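Local coordinates for uncharacterized protein VP1736 (Vibrio parahaemolyticus, PDB 3LXQ) that is of unknown function but carries a sulfatase-family domain with the alpha/beta fold of the alkaline phosphatase clan, at residues K84-V89 with W295-F300; T124-T129 with F321-L326. One frame throughout, in Å; residues are numbered along the deposited sequence.

Contact 1 of 2, residues K84-V89 with W295-F300; sequences KRKNLV and WDDTIF
Asn87 and Thr298 face each other as a side-chain pair at the start of two parallel strands. The Asn87 amide turns ND2 onto Thr298 OG1 at 3.2 Å, and OG1 lies in the amide plane. The bond is fairly straight, 163° at the hydrogen. Asn87 CG stands anti to its own carbonyl carbon (chi1 -57°), which brings the amide alongside the neighbouring strand. The other end of the amide is held too, because OD1 accepts from the backbone N of Phe241. Thr298 OG1 is itself bonded to Tyr294 O, so the hydroxyl links the strand to the turn before it.

Three backbone bonds join the strands. Asn87 N reaches Asp297 O at 2.8 Å. Ile299 N meets Asn87 O at 3.0 Å, and Val89 N meets Ile299 O at 2.9 Å. Strands 87-93 and 298-304 are thus parallel neighbours in the large mixed sheet of the alkaline phosphatase-like fold. Strand 241-246 pairs with 87-93 on its other edge.

Val89 and Phe300 lie side by side on the same sheet face as Asn87 and Thr298. Val89 CG1 comes obliquely to the ring, 3.6 Å from Phe300 CD2. Thr298 CG2 sits over one face of that ring, offset toward the rim, and also touches Val89 CG2 at 3.8 Å.

Leu88 and Ile299 point to the opposite face. There the Lys86 chain crosses Ile299, with Lys86 CD 3.6 Å from Ile299 CG1. The lysine stays extended until chi4 (-71°), where it bends. Its NZ ends 3.9 Å from Asp296 O and makes a long, weak ion pair with Asp331.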
loop_
_atom_site.group_PDB
_atom_site.type_symbol
_atom_site.label_atom_id
_atom_site.label_comp_id
_atom_site.label_asym_id
_atom_site.label_seq_id
_atom_site.Cartn_x
_atom_site.Cartn_y
_atom_site.Cartn_z
ATOM N N LYS A 84 24.270 -6.432 -2.985
ATOM C CA LYS A 84 24.030 -5.483 -4.073
ATOM C C LYS A 84 22.547 -5.130 -4.116
ATOM O O LYS A 84 21.700 -6.021 -4.036
ATOM C CB LYS A 84 24.473 -6.068 -5.417
ATOM N N ARG A 85 22.247 -3.834 -4.229
ATOM C CA ARG A 85 20.863 -3.328 -4.189
ATOM C C ARG A 85 19.967 -4.074 -5.167
ATOM O O ARG A 85 20.340 -4.285 -6.321
ATOM C CB ARG A 85 20.791 -1.824 -4.491
ATOM C CG ARG A 85 22.078 -1.047 -4.311
ATOM C CD ARG A 85 21.834 0.436 -4.092
ATOM N NE ARG A 85 21.642 0.741 -2.670
ATOM C CZ ARG A 85 22.109 1.829 -2.055
ATOM N NH1 ARG A 85 22.815 2.735 -2.727
ATOM N NH2 ARG A 85 21.890 2.007 -0.757
ATOM N N LYS A 86 18.792 -4.490 -4.705
ATOM C CA LYS A 86 17.862 -5.191 -5.582
ATOM C C LYS A 86 16.900 -4.222 -6.295
ATOM O O LYS A 86 16.643 -3.111 -5.814
ATOM C CB LYS A 86 17.063 -6.238 -4.799
ATOM C CG LYS A 86 17.851 -7.461 -4.371
ATOM C CD LYS A 86 17.018 -8.273 -3.382
ATOM C CE LYS A 86 17.794 -9.441 -2.787
ATOM N NZ LYS A 86 18.017 -10.504 -3.799
ATOM N N ASN A 87 16.379 -4.652 -7.444
ATOM C CA ASN A 87 15.279 -3.959 -8.101
ATOM C C ASN A 87 14.027 -4.082 -7.234
ATOM O O ASN A 87 13.883 -5.040 -6.463
ATOM C CB ASN A 87 15.003 -4.565 -9.481
ATOM C CG ASN A 87 16.216 -4.560 -10.398
ATOM O OD1 ASN A 87 16.902 -3.546 -10.556
ATOM N ND2 ASN A 87 16.461 -5.695 -11.035
ATOM N N LEU A 88 13.116 -3.124 -7.362
ATOM C CA LEU A 88 11.858 -3.175 -6.616
ATOM C C LEU A 88 10.611 -3.001 -7.490
ATOM O O LEU A 88 10.410 -1.962 -8.113
ATOM C CB LEU A 88 11.860 -2.142 -5.484
ATOM C CG LEU A 88 10.568 -1.979 -4.690
ATOM C CD1 LEU A 88 10.198 -3.240 -3.906
ATOM C CD2 LEU A 88 10.696 -0.784 -3.766
ATOM N N VAL A 89 9.773 -4.036 -7.505
ATOM C CA VAL A 89 8.564 -4.043 -8.318
ATOM C C VAL A 89 7.363 -4.116 -7.381
ATOM O O VAL A 89 7.222 -5.075 -6.607
ATOM C CB VAL A 89 8.572 -5.207 -9.347
ATOM C CG1 VAL A 89 7.207 -5.416 -9.962
ATOM C CG2 VAL A 89 9.612 -4.946 -10.441
ATOM N N TRP A 295 14.717 -11.857 -12.514
ATOM C CA TRP A 295 14.210 -12.597 -11.346
ATOM C C TRP A 295 15.180 -12.690 -10.169
ATOM O O TRP A 295 14.779 -12.490 -9.013
ATOM C CB TRP A 295 13.748 -14.005 -11.729
ATOM C CG TRP A 295 13.138 -14.737 -10.560
ATOM C CD1 TRP A 295 13.720 -15.723 -9.813
ATOM C CD2 TRP A 295 11.847 -14.505 -9.982
ATOM N NE1 TRP A 295 12.862 -16.136 -8.823
ATOM C CE2 TRP A 295 11.706 -15.406 -8.901
ATOM C CE3 TRP A 295 10.784 -13.637 -10.286
ATOM C CZ2 TRP A 295 10.546 -15.463 -8.116
ATOM C CZ3 TRP A 295 9.632 -13.691 -9.505
ATOM C CH2 TRP A 295 9.524 -14.595 -8.430
ATOM N N ASP A 296 16.437 -12.999 -10.474
ATOM C CA ASP A 296 17.499 -13.090 -9.468
ATOM C C ASP A 296 17.634 -11.805 -8.662
ATOM O O ASP A 296 17.945 -11.832 -7.470
ATOM C CB ASP A 296 18.846 -13.377 -10.149
ATOM C CG ASP A 296 19.047 -14.845 -10.466
ATOM O OD1 ASP A 296 18.126 -15.657 -10.218
ATOM O OD2 ASP A 296 20.144 -15.190 -10.965
ATOM N N ASP A 297 17.371 -10.684 -9.325
ATOM C CA ASP A 297 17.814 -9.385 -8.850
ATOM C C ASP A 297 16.679 -8.507 -8.298
ATOM O O ASP A 297 16.885 -7.312 -8.061
ATOM C CB ASP A 297 18.529 -8.679 -10.008
ATOM C CG ASP A 297 19.425 -7.536 -9.553
ATOM O OD1 ASP A 297 19.924 -6.811 -10.445
ATOM O OD2 ASP A 297 19.644 -7.362 -8.333
ATOM N N THR A 298 15.500 -9.094 -8.065
ATOM C CA THR A 298 14.300 -8.289 -7.809
ATOM C C THR A 298 13.416 -8.767 -6.666
ATOM O O THR A 298 13.241 -9.977 -6.462
ATOM C CB THR A 298 13.433 -8.193 -9.085
ATOM O OG1 THR A 298 14.255 -7.801 -10.190
ATOM C CG2 THR A 298 12.293 -7.172 -8.904
ATOM N N ILE A 299 12.858 -7.795 -5.933
ATOM C CA ILE A 299 11.831 -8.031 -4.934
ATOM C C ILE A 299 10.495 -7.548 -5.492
ATOM O O ILE A 299 10.393 -6.427 -6.007
ATOM C CB ILE A 299 12.128 -7.282 -3.597
ATOM C CG1 ILE A 299 13.429 -7.779 -2.950
ATOM C CG2 ILE A 299 10.933 -7.372 -2.624
ATOM C CD1 ILE A 299 13.417 -9.226 -2.478
ATOM N N PHE A 300 9.481 -8.407 -5.381
ATOM C CA PHE A 300 8.138 -8.122 -5.851
ATOM C C PHE A 300 7.200 -8.053 -4.660
ATOM O O PHE A 300 7.344 -8.820 -3.704
ATOM C CB PHE A 300 7.659 -9.219 -6.810
ATOM C CG PHE A 300 8.526 -9.387 -8.034
ATOM C CD1 PHE A 300 9.664 -10.194 -7.997
ATOM C CD2 PHE A 300 8.197 -8.755 -9.227
ATOM C CE1 PHE A 300 10.468 -10.359 -9.126
ATOM C CE2 PHE A 300 9.004 -8.910 -10.377
ATOM C CZ PHE A 300 10.134 -9.711 -10.320
#

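Contact 2 of 2, residues T124-T129 with F321-L326; sequences TQMYAT and FHIPAL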
loop_
_atom_site.group_PDB
_atom_site.type_symbol
_atom_site.label_atom_id
_atom_site.label_comp_id
_atom_site.label_asym_id
_atom_site.label_seq_id
_atom_site.Cartn_x
_atom_site.Cartn_y
_atom_site.Cartn_z
ATOM N N THR A 124 -1.033 -11.926 6.768
ATOM C CA THR A 124 -2.423 -12.359 6.954
ATOM C C THR A 124 -3.223 -11.337 7.731
ATOM O O THR A 124 -4.444 -11.465 7.856
ATOM C CB THR A 124 -2.539 -13.728 7.662
ATOM O OG1 THR A 124 -2.124 -13.601 9.033
ATOM C CG2 THR A 124 -1.691 -14.775 6.952
ATOM N N GLN A 125 -2.533 -10.322 8.241
ATOM C CA GLN A 125 -3.172 -9.240 8.982
ATOM C C GLN A 125 -2.754 -7.855 8.475
ATOM O O GLN A 125 -2.465 -6.974 9.271
ATOM C CB GLN A 125 -2.876 -9.354 10.488
ATOM C CG GLN A 125 -3.618 -10.490 11.170
ATOM C CD GLN A 125 -5.129 -10.332 11.107
ATOM O OE1 GLN A 125 -5.859 -11.307 10.920
ATOM N NE2 GLN A 125 -5.605 -9.106 11.282
HETATM N N MSE A 126 -2.756 -7.700 7.153
HETATM C CA MSE A 126 -2.445 -6.460 6.460
HETATM C C MSE A 126 -3.689 -5.601 6.242
HETATM O O MSE A 126 -4.720 -6.090 5.783
HETATM C CB MSE A 126 -1.818 -6.774 5.097
HETATM C CG MSE A 126 -1.396 -5.544 4.306
HETATM SE SE MSE A 126 -0.015 -4.466 5.165
HETATM C CE MSE A 126 1.298 -5.873 5.479
ATOM N N TYR A 127 -3.576 -4.316 6.571
ATOM C CA TYR A 127 -4.688 -3.377 6.389
ATOM C C TYR A 127 -4.314 -2.148 5.592
ATOM O O TYR A 127 -3.248 -1.552 5.795
ATOM C CB TYR A 127 -5.294 -2.986 7.736
ATOM C CG TYR A 127 -5.904 -4.170 8.432
ATOM C CD1 TYR A 127 -5.114 -5.034 9.192
ATOM C CD2 TYR A 127 -7.259 -4.456 8.303
ATOM C CE1 TYR A 127 -5.649 -6.146 9.810
ATOM C CE2 TYR A 127 -7.811 -5.566 8.932
ATOM C CZ TYR A 127 -7.000 -6.405 9.689
ATOM O OH TYR A 127 -7.534 -7.523 10.294
ATOM N N ALA A 128 -5.190 -1.780 4.665
ATOM C CA ALA A 128 -5.066 -0.515 3.962
ATOM C C ALA A 128 -5.376 0.596 4.960
ATOM O O ALA A 128 -6.133 0.382 5.904
ATOM C CB ALA A 128 -6.020 -0.458 2.761
ATOM N N THR A 129 -4.728 1.748 4.786
ATOM C CA THR A 129 -5.034 2.941 5.579
ATOM C C THR A 129 -6.277 3.667 5.057
ATOM O O THR A 129 -6.870 4.496 5.766
ATOM C CB THR A 129 -3.870 3.932 5.555
ATOM O OG1 THR A 129 -3.615 4.289 4.200
ATOM C CG2 THR A 129 -2.596 3.331 6.176
ATOM N N PHE A 321 -10.919 -3.096 5.279
ATOM C CA PHE A 321 -9.578 -2.554 5.057
ATOM C C PHE A 321 -8.587 -3.703 4.925
ATOM O O PHE A 321 -7.397 -3.501 4.615
ATOM C CB PHE A 321 -9.198 -1.602 6.195
ATOM C CG PHE A 321 -9.984 -0.316 6.194
ATOM C CD1 PHE A 321 -11.265 -0.258 6.742
ATOM C CD2 PHE A 321 -9.446 0.832 5.635
ATOM C CE1 PHE A 321 -12.005 0.920 6.725
ATOM C CE2 PHE A 321 -10.170 2.016 5.618
ATOM C CZ PHE A 321 -11.451 2.062 6.174
ATOM N N HIS A 322 -9.087 -4.916 5.153
ATOM C CA HIS A 322 -8.266 -6.111 5.143
ATOM C C HIS A 322 -7.902 -6.500 3.708
ATOM O O HIS A 322 -8.756 -6.619 2.835
ATOM C CB HIS A 322 -8.963 -7.235 5.916
ATOM C CG HIS A 322 -8.105 -8.437 6.167
ATOM N ND1 HIS A 322 -8.632 -9.703 6.313
ATOM C CD2 HIS A 322 -6.764 -8.574 6.303
ATOM C CE1 HIS A 322 -7.656 -10.566 6.530
ATOM N NE2 HIS A 322 -6.511 -9.907 6.527
ATOM N N ILE A 323 -6.606 -6.665 3.468
ATOM C CA ILE A 323 -6.086 -6.790 2.118
ATOM C C ILE A 323 -4.982 -7.833 2.092
ATOM O O ILE A 323 -4.346 -8.086 3.112
ATOM C CB ILE A 323 -5.558 -5.423 1.558
ATOM C CG1 ILE A 323 -4.585 -4.739 2.528
ATOM C CG2 ILE A 323 -6.710 -4.473 1.294
ATOM C CD1 ILE A 323 -3.670 -3.696 1.856
ATOM N N PRO A 324 -4.768 -8.466 0.930
ATOM C CA PRO A 324 -3.610 -9.340 0.783
ATOM C C PRO A 324 -2.330 -8.533 0.635
ATOM O O PRO A 324 -2.359 -7.395 0.173
ATOM C CB PRO A 324 -3.902 -10.080 -0.524
ATOM C CG PRO A 324 -4.737 -9.114 -1.317
ATOM C CD PRO A 324 -5.584 -8.415 -0.296
ATOM N N ALA A 325 -1.215 -9.116 1.052
ATOM C CA ALA A 325 0.090 -8.547 0.777
ATOM C C ALA A 325 1.037 -9.708 0.705
ATOM O O ALA A 325 1.001 -10.587 1.555
ATOM C CB ALA A 325 0.514 -7.569 1.873
ATOM N N LEU A 326 1.869 -9.710 -0.327
ATOM C CA LEU A 326 2.820 -10.785 -0.559
ATOM C C LEU A 326 4.133 -10.202 -1.018
ATOM O O LEU A 326 4.174 -9.434 -1.971
ATOM C CB LEU A 326 2.273 -11.734 -1.636
ATOM C CG LEU A 326 2.890 -13.087 -2.045
ATOM C CD1 LEU A 326 3.480 -12.995 -3.432
ATOM C CD2 LEU A 326 3.906 -13.669 -1.062
HETATM O O HOH W 1 -3.871 -9.658 5.280
#
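His322 NE2 donates to Thr124 O at 2.9 Å. The bond is bent, 146° at the hydrogen, and the nitrogen stands above the carbonyl plane. The His322 ring lies anti to its backbone N (chi1 -170°), which carries NE2 across to Thr124 O. Met126 O lies at the edge of the same ring, 3.3 Å from His322 CD2, but its hydrogen bond comes from Ile323 N at 3.0 Å. Ala128 N is satisfied by Phe321 O at 2.8 Å. Phe321 O also takes a CA-H...O contact from Tyr127 CA. One water accepts from Met126 N and donates to Ile323 O, bridging the two backbones. Ala128 O is buried with no polar partner in the model; Phe321 CD2 lies 3.4 Å from it.

The Tyr127 and His322 ring planes are inclined by 26° and strongly offset. His322 CD2 stands over one face of the tyrosine ring, near its rim, and His322 CB is 3.6 Å from Tyr127 CE2. Gln125 NE2 gives a weak bond to Tyr127 OH. Met126 CG packs 3.7 Å from both Ile323 CG1 and Ala325 CB.

These bonds join the antiparallel strands 121-127 and 322-328. Thr124 OG1 is held by Asp338, and Tyr127 O by Asn342. Ile323 and Ala325 lean on strand 298-304. Tyr127 and Phe321 reach strand 377-382 of the second sheet, and Thr129 meets helix 133-141.

In the fold
Both contacts are mostly buried and belong to the same mixed sheet. Strands 298-304 and 322-328, consecutive in the chain and antiparallel neighbours in the sheet, connect them. Contact 1 lies farther out, its centre about 18 Å from the chain centre, and one of its touching residues is exposed. Contact 2 is about 8 Å from that centre and has no exposed residue among those that touch. Contact 1 is a regular parallel pairing backed by an amide-hydroxyl bond. Contact 2 is a short, irregular antiparallel pairing that also uses a histidine and a water. The contact centres are about 22 Å apart, and their segments alternate along the chain.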